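Local coordinates for protein dally-like, isoform A (Drosophila melanogaster, PDB 6XTZ) that probably serves as a cell-surface glypican proteoglycan, binding Wnt and Hedgehog proteins and shielding the palmitoleate lipid of Wnt so that it can signal at a distance, at residues Glu141-Asp144 with Lys145-Thr149; Lys180-Gly183 with Asp184-Lys188; Leu189-Gln192 with Ile193-Phe197; Ile441-Arg444 with Ile445-Ile449; Asn528-Val531 with His532-Ala536. The protein carries 5 engineered substitutions. All blocks are in the same frame, centred on the assembly; numbering follows the deposited sequence.

Interaction 1. Residues Glu141-Asp144 with Lys145-Thr149; sequences EVMD and KFFNT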
loop_
_atom_site.group_PDB
_atom_site.type_symbol
_atom_site.label_atom_id
_atom_site.label_comp_id
_atom_site.label_asym_id
_atom_site.label_seq_id
_atom_site.Cartn_x
_atom_site.Cartn_y
_atom_site.Cartn_z
ATOM N N GLU A 141 26.715 7.082 -5.127
ATOM C CA GLU A 141 27.915 7.694 -4.566
ATOM C C GLU A 141 28.786 6.659 -3.864
ATOM O O GLU A 141 30.013 6.651 -4.031
ATOM C CB GLU A 141 27.522 8.814 -3.603
ATOM C CG GLU A 141 28.680 9.424 -2.837
ATOM C CD GLU A 141 28.225 10.458 -1.826
ATOM O OE1 GLU A 141 27.215 11.144 -2.091
ATOM O OE2 GLU A 141 28.869 10.579 -0.763
ATOM N N VAL A 142 28.172 5.771 -3.081
ATOM C CA VAL A 142 28.938 4.740 -2.389
ATOM C C VAL A 142 29.521 3.744 -3.387
ATOM O O VAL A 142 30.654 3.273 -3.224
ATOM C CB VAL A 142 28.061 4.044 -1.331
ATOM C CG1 VAL A 142 28.817 2.901 -0.676
ATOM C CG2 VAL A 142 27.606 5.046 -0.281
ATOM N N MET A 143 28.764 3.412 -4.435
ATOM C CA MET A 143 29.269 2.486 -5.443
ATOM C C MET A 143 30.454 3.079 -6.198
ATOM O O MET A 143 31.429 2.375 -6.483
ATOM C CB MET A 143 28.154 2.105 -6.418
ATOM C CG MET A 143 27.045 1.255 -5.816
ATOM S SD MET A 143 27.626 -0.336 -5.204
ATOM C CE MET A 143 28.393 -1.013 -6.675
ATOM N N ASP A 144 30.388 4.371 -6.529
ATOM C CA ASP A 144 31.484 5.001 -7.258
ATOM C C ASP A 144 32.749 5.068 -6.413
ATOM O O ASP A 144 33.853 4.837 -6.918
ATOM C CB ASP A 144 31.072 6.397 -7.727
ATOM C CG ASP A 144 29.981 6.361 -8.779
ATOM O OD1 ASP A 144 29.844 5.322 -9.460
ATOM O OD2 ASP A 144 29.260 7.370 -8.930
ATOM N N LYS A 145 32.611 5.384 -5.122
ATOM C CA LYS A 145 33.771 5.379 -4.238
ATOM C C LYS A 145 34.304 3.969 -4.026
ATOM O O LYS A 145 35.501 3.790 -3.775
ATOM C CB LYS A 145 33.418 6.020 -2.894
ATOM C CG LYS A 145 33.064 7.496 -2.982
ATOM C CD LYS A 145 32.866 8.098 -1.601
ATOM C CE LYS A 145 32.603 9.594 -1.686
ATOM N NZ LYS A 145 32.411 10.202 -0.340
ATOM N N PHE A 146 33.434 2.962 -4.124
ATOM C CA PHE A 146 33.876 1.576 -4.004
ATOM C C PHE A 146 34.813 1.201 -5.145
ATOM O O PHE A 146 35.903 0.664 -4.919
ATOM C CB PHE A 146 32.661 0.651 -3.968
ATOM C CG PHE A 146 32.999 -0.808 -4.062
ATOM C CD1 PHE A 146 33.569 -1.474 -2.989
ATOM C CD2 PHE A 146 32.723 -1.520 -5.217
ATOM C CE1 PHE A 146 33.872 -2.820 -3.073
ATOM C CE2 PHE A 146 33.023 -2.867 -5.307
ATOM C CZ PHE A 146 33.599 -3.517 -4.233
ATOM N N PHE A 147 34.407 1.483 -6.384
ATOM C CA PHE A 147 35.252 1.142 -7.523
ATOM C C PHE A 147 36.454 2.069 -7.632
ATOM O O PHE A 147 37.507 1.655 -8.126
ATOM C CB PHE A 147 34.435 1.167 -8.814
ATOM C CG PHE A 147 33.487 0.012 -8.949
ATOM C CD1 PHE A 147 33.961 -1.255 -9.252
ATOM C CD2 PHE A 147 32.126 0.189 -8.772
ATOM C CE1 PHE A 147 33.093 -2.322 -9.377
ATOM C CE2 PHE A 147 31.253 -0.875 -8.893
ATOM C CZ PHE A 147 31.736 -2.132 -9.195
ATOM N N ASN A 148 36.320 3.318 -7.178
ATOM C CA ASN A 148 37.467 4.222 -7.163
ATOM C C ASN A 148 38.583 3.672 -6.284
ATOM O O ASN A 148 39.761 3.727 -6.657
ATOM C CB ASN A 148 37.042 5.610 -6.683
ATOM C CG ASN A 148 38.191 6.599 -6.671
ATOM O OD1 ASN A 148 38.904 6.730 -5.676
ATOM N ND2 ASN A 148 38.376 7.303 -7.781
ATOM N N THR A 149 38.229 3.138 -5.113
ATOM C CA THR A 149 39.222 2.489 -4.263
ATOM C C THR A 149 39.824 1.276 -4.959
ATOM O O THR A 149 41.037 1.046 -4.884
ATOM C CB THR A 149 38.592 2.092 -2.928
ATOM O OG1 THR A 149 38.111 3.264 -2.260
ATOM C CG2 THR A 149 39.607 1.393 -2.039
#

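Interaction 2. Residues Lys180-Gly183 with Asp184-Lys188; sequences KPFG and DVPDK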
loop_
_atom_site.group_PDB
_atom_site.type_symbol
_atom_site.label_atom_id
_atom_site.label_comp_id
_atom_site.label_asym_id
_atom_site.label_seq_id
_atom_site.Cartn_x
_atom_site.Cartn_y
_atom_site.Cartn_z
ATOM N N LYS A 180 38.121 4.691 -16.893
ATOM C CA LYS A 180 37.318 3.470 -16.839
ATOM C C LYS A 180 38.231 2.262 -17.004
ATOM O O LYS A 180 38.257 1.626 -18.064
ATOM C CB LYS A 180 36.229 3.486 -17.912
ATOM C CG LYS A 180 35.286 4.676 -17.823
ATOM C CD LYS A 180 34.577 4.720 -16.477
ATOM C CE LYS A 180 33.679 5.942 -16.363
ATOM N NZ LYS A 180 33.109 6.086 -14.996
ATOM N N PRO A 181 38.989 1.910 -15.962
ATOM C CA PRO A 181 39.966 0.816 -16.104
ATOM C C PRO A 181 39.335 -0.532 -16.409
ATOM O O PRO A 181 39.950 -1.348 -17.107
ATOM C CB PRO A 181 40.683 0.802 -14.744
ATOM C CG PRO A 181 40.355 2.115 -14.102
ATOM C CD PRO A 181 39.006 2.496 -14.612
ATOM N N PHE A 182 38.130 -0.794 -15.906
ATOM C CA PHE A 182 37.454 -2.066 -16.115
ATOM C C PHE A 182 36.428 -2.011 -17.240
ATOM O O PHE A 182 35.625 -2.938 -17.378
ATOM C CB PHE A 182 36.769 -2.523 -14.824
ATOM C CG PHE A 182 37.697 -2.640 -13.646
ATOM C CD1 PHE A 182 39.034 -2.957 -13.823
ATOM C CD2 PHE A 182 37.227 -2.434 -12.358
ATOM C CE1 PHE A 182 39.884 -3.064 -12.739
ATOM C CE2 PHE A 182 38.073 -2.541 -11.269
ATOM C CZ PHE A 182 39.403 -2.856 -11.460
ATOM N N GLY A 183 36.437 -0.953 -18.047
ATOM C CA GLY A 183 35.400 -0.769 -19.042
ATOM C C GLY A 183 34.119 -0.244 -18.428
ATOM O O GLY A 183 34.162 0.569 -17.499
ATOM N N ASP A 184 32.973 -0.703 -18.930
ATOM C CA ASP A 184 31.671 -0.280 -18.432
ATOM C C ASP A 184 31.085 -1.250 -17.412
ATOM O O ASP A 184 29.926 -1.093 -17.017
ATOM C CB ASP A 184 30.697 -0.092 -19.600
ATOM C CG ASP A 184 30.527 -1.351 -20.436
ATOM O OD1 ASP A 184 31.119 -2.395 -20.090
ATOM O OD2 ASP A 184 29.798 -1.296 -21.447
ATOM N N VAL A 185 31.858 -2.251 -16.985
ATOM C CA VAL A 185 31.339 -3.240 -16.035
ATOM C C VAL A 185 31.007 -2.613 -14.685
ATOM O O VAL A 185 29.914 -2.899 -14.154
ATOM C CB VAL A 185 32.315 -4.421 -15.920
ATOM C CG1 VAL A 185 31.857 -5.398 -14.848
ATOM C CG2 VAL A 185 32.454 -5.123 -17.262
ATOM N N PRO A 186 31.858 -1.786 -14.069
ATOM C CA PRO A 186 31.470 -1.182 -12.783
ATOM C C PRO A 186 30.239 -0.297 -12.871
ATOM O O PRO A 186 29.373 -0.359 -11.989
ATOM C CB PRO A 186 32.715 -0.379 -12.384
ATOM C CG PRO A 186 33.836 -1.063 -13.078
ATOM C CD PRO A 186 33.270 -1.491 -14.394
ATOM N N ASP A 187 30.136 0.530 -13.915
ATOM C CA ASP A 187 28.986 1.420 -14.040
ATOM C C ASP A 187 27.697 0.637 -14.252
ATOM O O ASP A 187 26.663 0.964 -13.658
ATOM C CB ASP A 187 29.209 2.410 -15.183
ATOM C CG ASP A 187 30.310 3.408 -14.881
ATOM O OD1 ASP A 187 30.477 3.772 -13.698
ATOM O OD2 ASP A 187 31.011 3.827 -15.827
ATOM N N LYS A 188 27.735 -0.397 -15.095
ATOM C CA LYS A 188 26.542 -1.212 -15.304
ATOM C C LYS A 188 26.149 -1.944 -14.028
ATOM O O LYS A 188 24.960 -2.079 -13.721
ATOM C CB LYS A 188 26.769 -2.203 -16.444
ATOM C CG LYS A 188 26.789 -1.575 -17.830
ATOM C CD LYS A 188 27.028 -2.626 -18.902
ATOM C CE LYS A 188 26.904 -2.037 -20.299
ATOM N NZ LYS A 188 25.528 -1.547 -20.579
HETATM O O HOH W 1 32.562 1.436 -15.635
#

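Interaction 3. Residues Leu189-Gln192 with Ile193-Phe197; sequences LSVQ and IKRSF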
loop_
_atom_site.group_PDB
_atom_site.type_symbol
_atom_site.label_atom_id
_atom_site.label_comp_id
_atom_site.label_asym_id
_atom_site.label_seq_id
_atom_site.Cartn_x
_atom_site.Cartn_y
_atom_site.Cartn_z
ATOM N N LEU A 189 27.137 -2.419 -13.267
ATOM C CA LEU A 189 26.836 -3.139 -12.036
ATOM C C LEU A 189 26.345 -2.192 -10.947
ATOM O O LEU A 189 25.457 -2.545 -10.164
ATOM C CB LEU A 189 28.071 -3.908 -11.567
ATOM C CG LEU A 189 27.900 -4.841 -10.367
ATOM C CD1 LEU A 189 26.881 -5.927 -10.671
ATOM C CD2 LEU A 189 29.236 -5.453 -9.980
ATOM N N SER A 190 26.906 -0.981 -10.887
ATOM C CA SER A 190 26.493 -0.025 -9.865
ATOM C C SER A 190 25.040 0.392 -10.048
ATOM O O SER A 190 24.303 0.550 -9.068
ATOM C CB SER A 190 27.404 1.201 -9.890
ATOM O OG SER A 190 28.742 0.849 -9.588
ATOM N N VAL A 191 24.608 0.578 -11.297
ATOM C CA VAL A 191 23.231 0.990 -11.545
ATOM C C VAL A 191 22.269 -0.152 -11.244
ATOM O O VAL A 191 21.216 0.052 -10.627
ATOM C CB VAL A 191 23.074 1.497 -12.989
ATOM C CG1 VAL A 191 21.626 1.866 -13.262
ATOM C CG2 VAL A 191 23.978 2.691 -13.228
ATOM N N GLN A 192 22.612 -1.371 -11.670
ATOM C CA GLN A 192 21.734 -2.510 -11.420
ATOM C C GLN A 192 21.614 -2.812 -9.933
ATOM O O GLN A 192 20.549 -3.245 -9.476
ATOM C CB GLN A 192 22.236 -3.736 -12.182
ATOM C CG GLN A 192 22.125 -3.598 -13.694
ATOM C CD GLN A 192 22.728 -4.773 -14.441
ATOM O OE1 GLN A 192 23.079 -5.790 -13.843
ATOM N NE2 GLN A 192 22.854 -4.635 -15.755
ATOM N N ILE A 193 22.681 -2.590 -9.163
ATOM C CA ILE A 193 22.593 -2.754 -7.715
ATOM C C ILE A 193 21.743 -1.646 -7.104
ATOM O O ILE A 193 20.887 -1.900 -6.247
ATOM C CB ILE A 193 24.001 -2.794 -7.094
ATOM C CG1 ILE A 193 24.721 -4.089 -7.478
ATOM C CG2 ILE A 193 23.928 -2.653 -5.580
ATOM C CD1 ILE A 193 26.124 -4.191 -6.922
ATOM N N LYS A 194 21.960 -0.402 -7.538
ATOM C CA LYS A 194 21.200 0.719 -6.996
ATOM C C LYS A 194 19.712 0.563 -7.281
ATOM O O LYS A 194 18.878 0.724 -6.383
ATOM C CB LYS A 194 21.734 2.033 -7.570
ATOM C CG LYS A 194 20.974 3.278 -7.128
ATOM C CD LYS A 194 20.018 3.760 -8.211
ATOM C CE LYS A 194 19.387 5.086 -7.843
ATOM N NZ LYS A 194 18.400 5.527 -8.872
ATOM N N ARG A 195 19.361 0.246 -8.530
ATOM C CA ARG A 195 17.957 0.029 -8.870
ATOM C C ARG A 195 17.349 -1.076 -8.018
ATOM O O ARG A 195 16.205 -0.961 -7.561
ATOM C CB ARG A 195 17.818 -0.322 -10.350
ATOM C CG ARG A 195 18.131 0.799 -11.319
ATOM C CD ARG A 195 18.210 0.231 -12.724
ATOM N NE ARG A 195 18.260 1.259 -13.757
ATOM C CZ ARG A 195 18.338 0.996 -15.056
ATOM N NH1 ARG A 195 18.374 -0.261 -15.475
ATOM N NH2 ARG A 195 18.375 1.986 -15.937
ATOM N N SER A 196 18.100 -2.156 -7.795
ATOM C CA SER A 196 17.570 -3.294 -7.054
ATOM C C SER A 196 17.289 -2.927 -5.601
ATOM O O SER A 196 16.234 -3.269 -5.057
ATOM C CB SER A 196 18.545 -4.468 -7.135
ATOM O OG SER A 196 17.976 -5.638 -6.573
ATOM N N PHE A 197 18.223 -2.222 -4.959
ATOM C CA PHE A 197 18.052 -1.889 -3.548
ATOM C C PHE A 197 16.977 -0.828 -3.346
ATOM O O PHE A 197 16.243 -0.864 -2.351
ATOM C CB PHE A 197 19.383 -1.433 -2.953
ATOM C CG PHE A 197 20.211 -2.558 -2.404
ATOM C CD1 PHE A 197 21.018 -3.314 -3.238
ATOM C CD2 PHE A 197 20.175 -2.864 -1.053
ATOM C CE1 PHE A 197 21.777 -4.354 -2.734
ATOM C CE2 PHE A 197 20.933 -3.902 -0.543
ATOM C CZ PHE A 197 21.733 -4.648 -1.384
#

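Interaction 4. Residues Ile441-Arg444 with Ile445-Ile449; sequences ILDR and IVRDI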
loop_
_atom_site.group_PDB
_atom_site.type_symbol
_atom_site.label_atom_id
_atom_site.label_comp_id
_atom_site.label_asym_id
_atom_site.label_seq_id
_atom_site.Cartn_x
_atom_site.Cartn_y
_atom_site.Cartn_z
ATOM N N ILE A 441 13.093 -17.683 -1.559
ATOM C CA ILE A 441 12.066 -17.230 -0.629
ATOM C C ILE A 441 11.800 -15.738 -0.769
ATOM O O ILE A 441 10.717 -15.270 -0.399
ATOM C CB ILE A 441 12.449 -17.575 0.822
ATOM C CG1 ILE A 441 13.688 -16.792 1.258
ATOM C CG2 ILE A 441 12.679 -19.073 0.968
ATOM C CD1 ILE A 441 14.024 -16.957 2.724
ATOM N N LEU A 442 12.760 -14.973 -1.295
ATOM C CA LEU A 442 12.502 -13.561 -1.555
ATOM C C LEU A 442 11.469 -13.394 -2.661
ATOM O O LEU A 442 10.589 -12.531 -2.571
ATOM C CB LEU A 442 13.800 -12.842 -1.915
ATOM C CG LEU A 442 13.668 -11.349 -2.228
ATOM C CD1 LEU A 442 13.006 -10.607 -1.073
ATOM C CD2 LEU A 442 15.029 -10.749 -2.545
ATOM N N ASP A 443 11.554 -14.214 -3.709
ATOM C CA ASP A 443 10.521 -14.193 -4.737
ATOM C C ASP A 443 9.179 -14.658 -4.188
ATOM O O ASP A 443 8.131 -14.174 -4.627
ATOM C CB ASP A 443 10.934 -15.064 -5.924
ATOM C CG ASP A 443 12.216 -14.590 -6.581
ATOM O OD1 ASP A 443 12.862 -13.665 -6.045
ATOM O OD2 ASP A 443 12.574 -15.142 -7.641
ATOM N N ARG A 444 9.192 -15.585 -3.226
ATOM C CA ARG A 444 7.944 -16.111 -2.682
ATOM C C ARG A 444 7.186 -15.049 -1.895
ATOM O O ARG A 444 5.958 -14.951 -1.999
ATOM C CB ARG A 444 8.231 -17.329 -1.803
ATOM C CG ARG A 444 8.886 -18.481 -2.548
ATOM C CD ARG A 444 9.347 -19.579 -1.600
ATOM N NE ARG A 444 8.237 -20.200 -0.885
ATOM C CZ ARG A 444 8.371 -21.210 -0.032
ATOM N NH1 ARG A 444 9.573 -21.714 0.215
ATOM N NH2 ARG A 444 7.307 -21.716 0.575
ATOM N N ILE A 445 7.896 -14.245 -1.099
ATOM C CA ILE A 445 7.220 -13.207 -0.329
ATOM C C ILE A 445 6.817 -12.046 -1.231
ATOM O O ILE A 445 5.795 -11.390 -0.991
ATOM C CB ILE A 445 8.102 -12.748 0.850
ATOM C CG1 ILE A 445 7.397 -11.666 1.674
ATOM C CG2 ILE A 445 9.450 -12.253 0.363
ATOM C CD1 ILE A 445 6.131 -12.134 2.348
ATOM N N VAL A 446 7.590 -11.781 -2.287
ATOM C CA VAL A 446 7.203 -10.751 -3.247
ATOM C C VAL A 446 5.946 -11.170 -4.001
ATOM O O VAL A 446 5.035 -10.359 -4.213
ATOM C CB VAL A 446 8.367 -10.445 -4.207
ATOM C CG1 VAL A 446 7.885 -9.602 -5.380
ATOM C CG2 VAL A 446 9.486 -9.723 -3.472
ATOM N N ARG A 447 5.868 -12.440 -4.412
ATOM C CA ARG A 447 4.658 -12.926 -5.070
ATOM C C ARG A 447 3.473 -12.922 -4.115
ATOM O O ARG A 447 2.342 -12.628 -4.520
ATOM C CB ARG A 447 4.878 -14.333 -5.627
ATOM C CG ARG A 447 5.876 -14.427 -6.768
ATOM C CD ARG A 447 5.925 -15.843 -7.319
ATOM N NE ARG A 447 7.229 -16.166 -7.889
ATOM C CZ ARG A 447 7.587 -15.898 -9.140
ATOM N NH1 ARG A 447 6.737 -15.296 -9.963
ATOM N NH2 ARG A 447 8.796 -16.229 -9.569
ATOM N N ASP A 448 3.709 -13.258 -2.845
ATOM C CA ASP A 448 2.630 -13.256 -1.861
ATOM C C ASP A 448 2.065 -11.853 -1.679
ATOM O O ASP A 448 0.848 -11.648 -1.734
ATOM C CB ASP A 448 3.139 -13.816 -0.533
ATOM C CG ASP A 448 2.032 -14.004 0.487
ATOM O OD1 ASP A 448 0.843 -13.913 0.110
ATOM O OD2 ASP A 448 2.352 -14.247 1.669
ATOM N N ILE A 449 2.944 -10.871 -1.467
ATOM C CA ILE A 449 2.507 -9.486 -1.322
ATOM C C ILE A 449 1.813 -9.006 -2.589
ATOM O O ILE A 449 0.761 -8.358 -2.530
ATOM C CB ILE A 449 3.707 -8.591 -0.962
ATOM C CG1 ILE A 449 4.191 -8.898 0.458
ATOM C CG2 ILE A 449 3.355 -7.121 -1.131
ATOM C CD1 ILE A 449 5.522 -8.265 0.798
#

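Interaction 5. Residues Asn528-Val531 with His532-Ala536; sequences NAIV and HLRNA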
loop_
_atom_site.group_PDB
_atom_site.type_symbol
_atom_site.label_atom_id
_atom_site.label_comp_id
_atom_site.label_asym_id
_atom_site.label_seq_id
_atom_site.Cartn_x
_atom_site.Cartn_y
_atom_site.Cartn_z
ATOM N N ASN A 528 2.498 10.012 -1.338
ATOM C CA ASN A 528 3.952 10.066 -1.248
ATOM C C ASN A 528 4.575 8.712 -1.567
ATOM O O ASN A 528 5.613 8.638 -2.236
ATOM C CB ASN A 528 4.371 10.536 0.145
ATOM C CG ASN A 528 5.872 10.664 0.290
ATOM O OD1 ASN A 528 6.579 10.935 -0.680
ATOM N ND2 ASN A 528 6.370 10.465 1.505
ATOM N N ALA A 529 3.955 7.626 -1.097
ATOM C CA ALA A 529 4.468 6.295 -1.401
ATOM C C ALA A 529 4.309 5.957 -2.878
ATOM O O ALA A 529 5.129 5.219 -3.435
ATOM C CB ALA A 529 3.765 5.250 -0.536
ATOM N N ILE A 530 3.268 6.486 -3.524
ATOM C CA ILE A 530 3.056 6.212 -4.942
ATOM C C ILE A 530 4.154 6.855 -5.780
ATOM O O ILE A 530 4.585 6.299 -6.797
ATOM C CB ILE A 530 1.655 6.690 -5.366
ATOM C CG1 ILE A 530 0.582 5.916 -4.600
ATOM C CG2 ILE A 530 1.453 6.531 -6.866
ATOM C CD1 ILE A 530 -0.817 6.423 -4.836
ATOM N N VAL A 531 4.631 8.030 -5.366
ATOM C CA VAL A 531 5.722 8.679 -6.085
ATOM C C VAL A 531 7.001 7.861 -5.965
ATOM O O VAL A 531 7.748 7.705 -6.939
ATOM C CB VAL A 531 5.913 10.120 -5.574
ATOM C CG1 VAL A 531 7.136 10.758 -6.217
ATOM C CG2 VAL A 531 4.670 10.947 -5.854
ATOM N N HIS A 532 7.272 7.317 -4.777
ATOM C CA HIS A 532 8.475 6.512 -4.594
ATOM C C HIS A 532 8.392 5.205 -5.374
ATOM O O HIS A 532 9.393 4.748 -5.936
ATOM C CB HIS A 532 8.705 6.240 -3.109
ATOM C CG HIS A 532 8.946 7.477 -2.301
ATOM N ND1 HIS A 532 9.009 7.466 -0.924
ATOM C CD2 HIS A 532 9.140 8.763 -2.676
ATOM C CE1 HIS A 532 9.231 8.692 -0.486
ATOM N NE2 HIS A 532 9.313 9.498 -1.529
ATOM N N LEU A 533 7.205 4.594 -5.426
ATOM C CA LEU A 533 7.043 3.368 -6.202
ATOM C C LEU A 533 7.249 3.621 -7.690
ATOM O O LEU A 533 7.891 2.820 -8.379
ATOM C CB LEU A 533 5.662 2.764 -5.948
ATOM C CG LEU A 533 5.434 2.132 -4.576
ATOM C CD1 LEU A 533 3.977 1.731 -4.418
ATOM C CD2 LEU A 533 6.344 0.930 -4.382
ATOM N N ARG A 534 6.710 4.729 -8.207
ATOM C CA ARG A 534 6.888 5.042 -9.622
ATOM C C ARG A 534 8.345 5.348 -9.941
ATOM O O ARG A 534 8.869 4.899 -10.968
ATOM C CB ARG A 534 5.994 6.215 -10.022
ATOM C CG ARG A 534 4.509 5.896 -10.007
ATOM C CD ARG A 534 3.679 7.096 -10.427
ATOM N NE ARG A 534 2.247 6.813 -10.374
ATOM C CZ ARG A 534 1.300 7.705 -10.643
ATOM N NH1 ARG A 534 1.630 8.942 -10.988
ATOM N NH2 ARG A 534 0.020 7.360 -10.566
ATOM N N ASN A 535 9.014 6.115 -9.077
ATOM C CA ASN A 535 10.437 6.376 -9.273
ATOM C C ASN A 535 11.245 5.086 -9.202
ATOM O O ASN A 535 12.160 4.875 -10.006
ATOM C CB ASN A 535 10.937 7.379 -8.234
ATOM C CG ASN A 535 10.415 8.782 -8.479
ATOM O OD1 ASN A 535 10.165 9.173 -9.617
ATOM N ND2 ASN A 535 10.252 9.548 -7.406
ATOM N N ALA A 536 10.915 4.209 -8.250
ATOM C CA ALA A 536 11.635 2.948 -8.123
ATOM C C ALA A 536 11.414 2.052 -9.335
ATOM O O ALA A 536 12.317 1.303 -9.725
ATOM C CB ALA A 536 11.211 2.226 -6.844
#

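Interaction 1. Residues Glu141-Asp144 with Lys145-Thr149
E141 runs alongside K145, one helical turn further on, both side chains pointing the same way at the surface. With CG anti to the backbone N (chi1 173°) and the chain extended beyond it, the glutamate brings OE2 to 3.6 Å from K145 NZ, a long salt bridge. Behind the charges, E141 O accepts the amide of K145, and the lysine CG also rests on this oxygen, at 3.3 Å. V142 turns its side chain away, onto L124 and E127 of helix 118-134, and meets the second segment through its carbonyl: V142 O takes F146 N at 2.9 Å in a bent bond (140° at the hydrogen). The E141-K145 and V142-F146 pairs follow the i to i+4 pattern of helix 139-158 in the all-helical glypican core, and the buried F146 side chain touches the bound O-palmitoleoyl serine. M143 is buried against S190 and I193 of helix 185-216. Its chain, bent at chi2 and chi3, lies beside F147 and points the same way, with CE 3.6 Å from F147 CE2. F146 CD2 stands 3.9 Å above the centre of the F147 ring. Putting an alanine in place of F147 would probably open a gap beside M143 CE and remove the surface that meets P186 and S190. D144 O receives N148 N at 2.9 Å; the N148 amide itself is engaged by Q152 and S173.

Interaction 2. Residues Lys180-Gly183 with Asp184-Lys188
F182 and P186 form the tight half of this contact, where two overlapping beta turns lead into the start of helix 185-216. A type I turn spans K180 to G183 and a type II' turn F182 to V185. The two side chains cross at about a right angle: P186 CD sits 3.7 Å from F182 CB, while P186 CG comes up in the plane of the phenyl ring, at the edge by F182 CD2. Y151 of helix 139-158 meets the same ring edge-to-face and also packs on P186, so the turn lies against that helix. G183 has phi 78° and psi -143°; a CB at these angles would jam against the preceding carbonyl oxygen, and the corner therefore calls for glycine. The other half is looser and polar. K180, bent at chi2 (-59°), crosses D187 and makes a salt bridge whose hydrogen bond, K180 NZ to D187 OD2 at 3.2 Å, is weak. D184, exposed at the N-cap position, makes no capping bond with its side chain. A water bridges the two segments, donating to G183 O at 2.6 Å and accepting from D187 N at 3.1 Å.

Interaction 3. Residues Leu189-Gln192 with Ile193-Phe197
The guanidinium group of R195 has V191 CG1 over one face, 3.5 Å from R195 NE. The two side chains cross obliquely one turn apart on helix 185-216, a long helix of the glypican core, and the arginine, extended from CG to NE, lies over the valine methyl instead of pointing a nitrogen at it. The other flat group, the F197 ring, has I193 O at its edge, in its plane, and is packed on L128 and Y131 of helix 118-134. On the lipid side L189 and I193 meet: L189 CG lies 3.9 Å from I193 CD1, and both residues touch the bound O-palmitoleoyl serine. I193 has CG1 beside the backbone N (chi1 -70°), which lays its chain across the preceding turn, CG1 coming to 3.2 Å from L189 O. Buried hydroxyls find their partners beyond this stretch: S190 OG bonds P186 O one turn back, and S196 OG bonds F287 O. K194 runs out to a weak hydrogen bond between its NZ and G539 O near the end of the modelled chain. The backbone bonds differ in quality. S196 N reaches Q192 O at 3.2 Å. R195 N to V191 O is short, 2.8 Å, and almost straight (175° at the hydrogen), and R195 CG rests 3.2 Å from the same V191 O.

Interaction 4. Residues Ile441-Arg444 with Ile445-Ile449
I441 O accepts I445 N at 3.1 Å, and three more i to i+4 bonds follow in order: L442 O to V446 N, D443 O to R447 N, R444 O to D448 N. This is the beginning of helix 441-455, whose I441 end lies close to the bound O-palmitoleoyl serine. Its apolar side faces helix 51-110, with L442 on F91, V446 on F87 and I449 on F87. Within the helix the apolar touches are light: L442 CD1 is 4.2 Å from I445 CG2 and 4.4 Å from V446 CG2. I445 holds CG2 in the crowded position between its backbone N and carbonyl carbon. That places this methyl against the turn before it, 3.2 Å from L442 O and 3.4 Å from I441 O, while CG1, anti to the N (chi1 -180°), leads away. On the polar side D443 and R447 carry opposite charges that probably attract, without forming a salt bridge. D443 OD2 lies well out of the R447 guanidinium plane, and no N-H points at it; D443 OD1 is instead bonded to N288 ND2. The carboxylate of D448 has two salt bridges, to R452 along the same helix and to K83 of helix 51-110. R447 stays close to the backbone below it, its CG 3.1 Å from D443 O, and its NH2 stops 4.4 Å from D443 OD2.

Interaction 5. Residues Asn528-Val531 with His532-Ala536
H532 folds its imidazole back over the preceding turn of helix 513-538, so that N528 O lies 3.5 Å above the ring plane, over its centre. CG of H532 stands beside the backbone N (chi1 -63°), which swings the ring under that carbonyl. The N528 amide is steeply turned against the ring, the planes 75° apart. N528 OD1 comes to 3.2 Å from H532 NE2, but the angle is too poor for a hydrogen bond; H532 ND1 has a weak one to a glycerol that probably came from the crystallisation liquor. V531 and N535 lie side by side, V531 CG1 touching N535 ND2 at 3.5 Å, while N535 OD1 accepts a hydrogen bond from Q540 NE2. A leucine in place of N535 would probably leave Q540 NE2 without its acceptor and loosen the tie between this turn and the chain beyond the helix. I530 is buried against E268 and N271 of helix 263-283, while L533 packs on A275 and M276 of that helix and on T202 and A206 of helix 185-216. Alongside I530 runs R534, fully extended from CG to NE. Over one face of its guanidinium sits I530 CG2, 3.6 Å from R534 NE.

Overall arrangement
The five contacts follow one another along the chain in order, spread over four helices of the elongated, all-helical glypican core and the loop into helix 185-216. Interactions 2 and 3 adjoin, their centres 14 Å apart. Interaction 1, on helix 139-158, packs against both: F147 CD1 meets P186 CB at 3.5 Å, and M143 CE meets I193 CD1 at 3.9 Å. Interaction 4, on helix 441-455, and interaction 5, on helix 513-538, touch none of the others; their nearest atoms come within about 7 Å and 5 Å of interaction 3. F146 and L189 line the palmitoleate pocket and the I441 side chain lies about 5 Å from the lipid, so helices far apart in sequence meet around it.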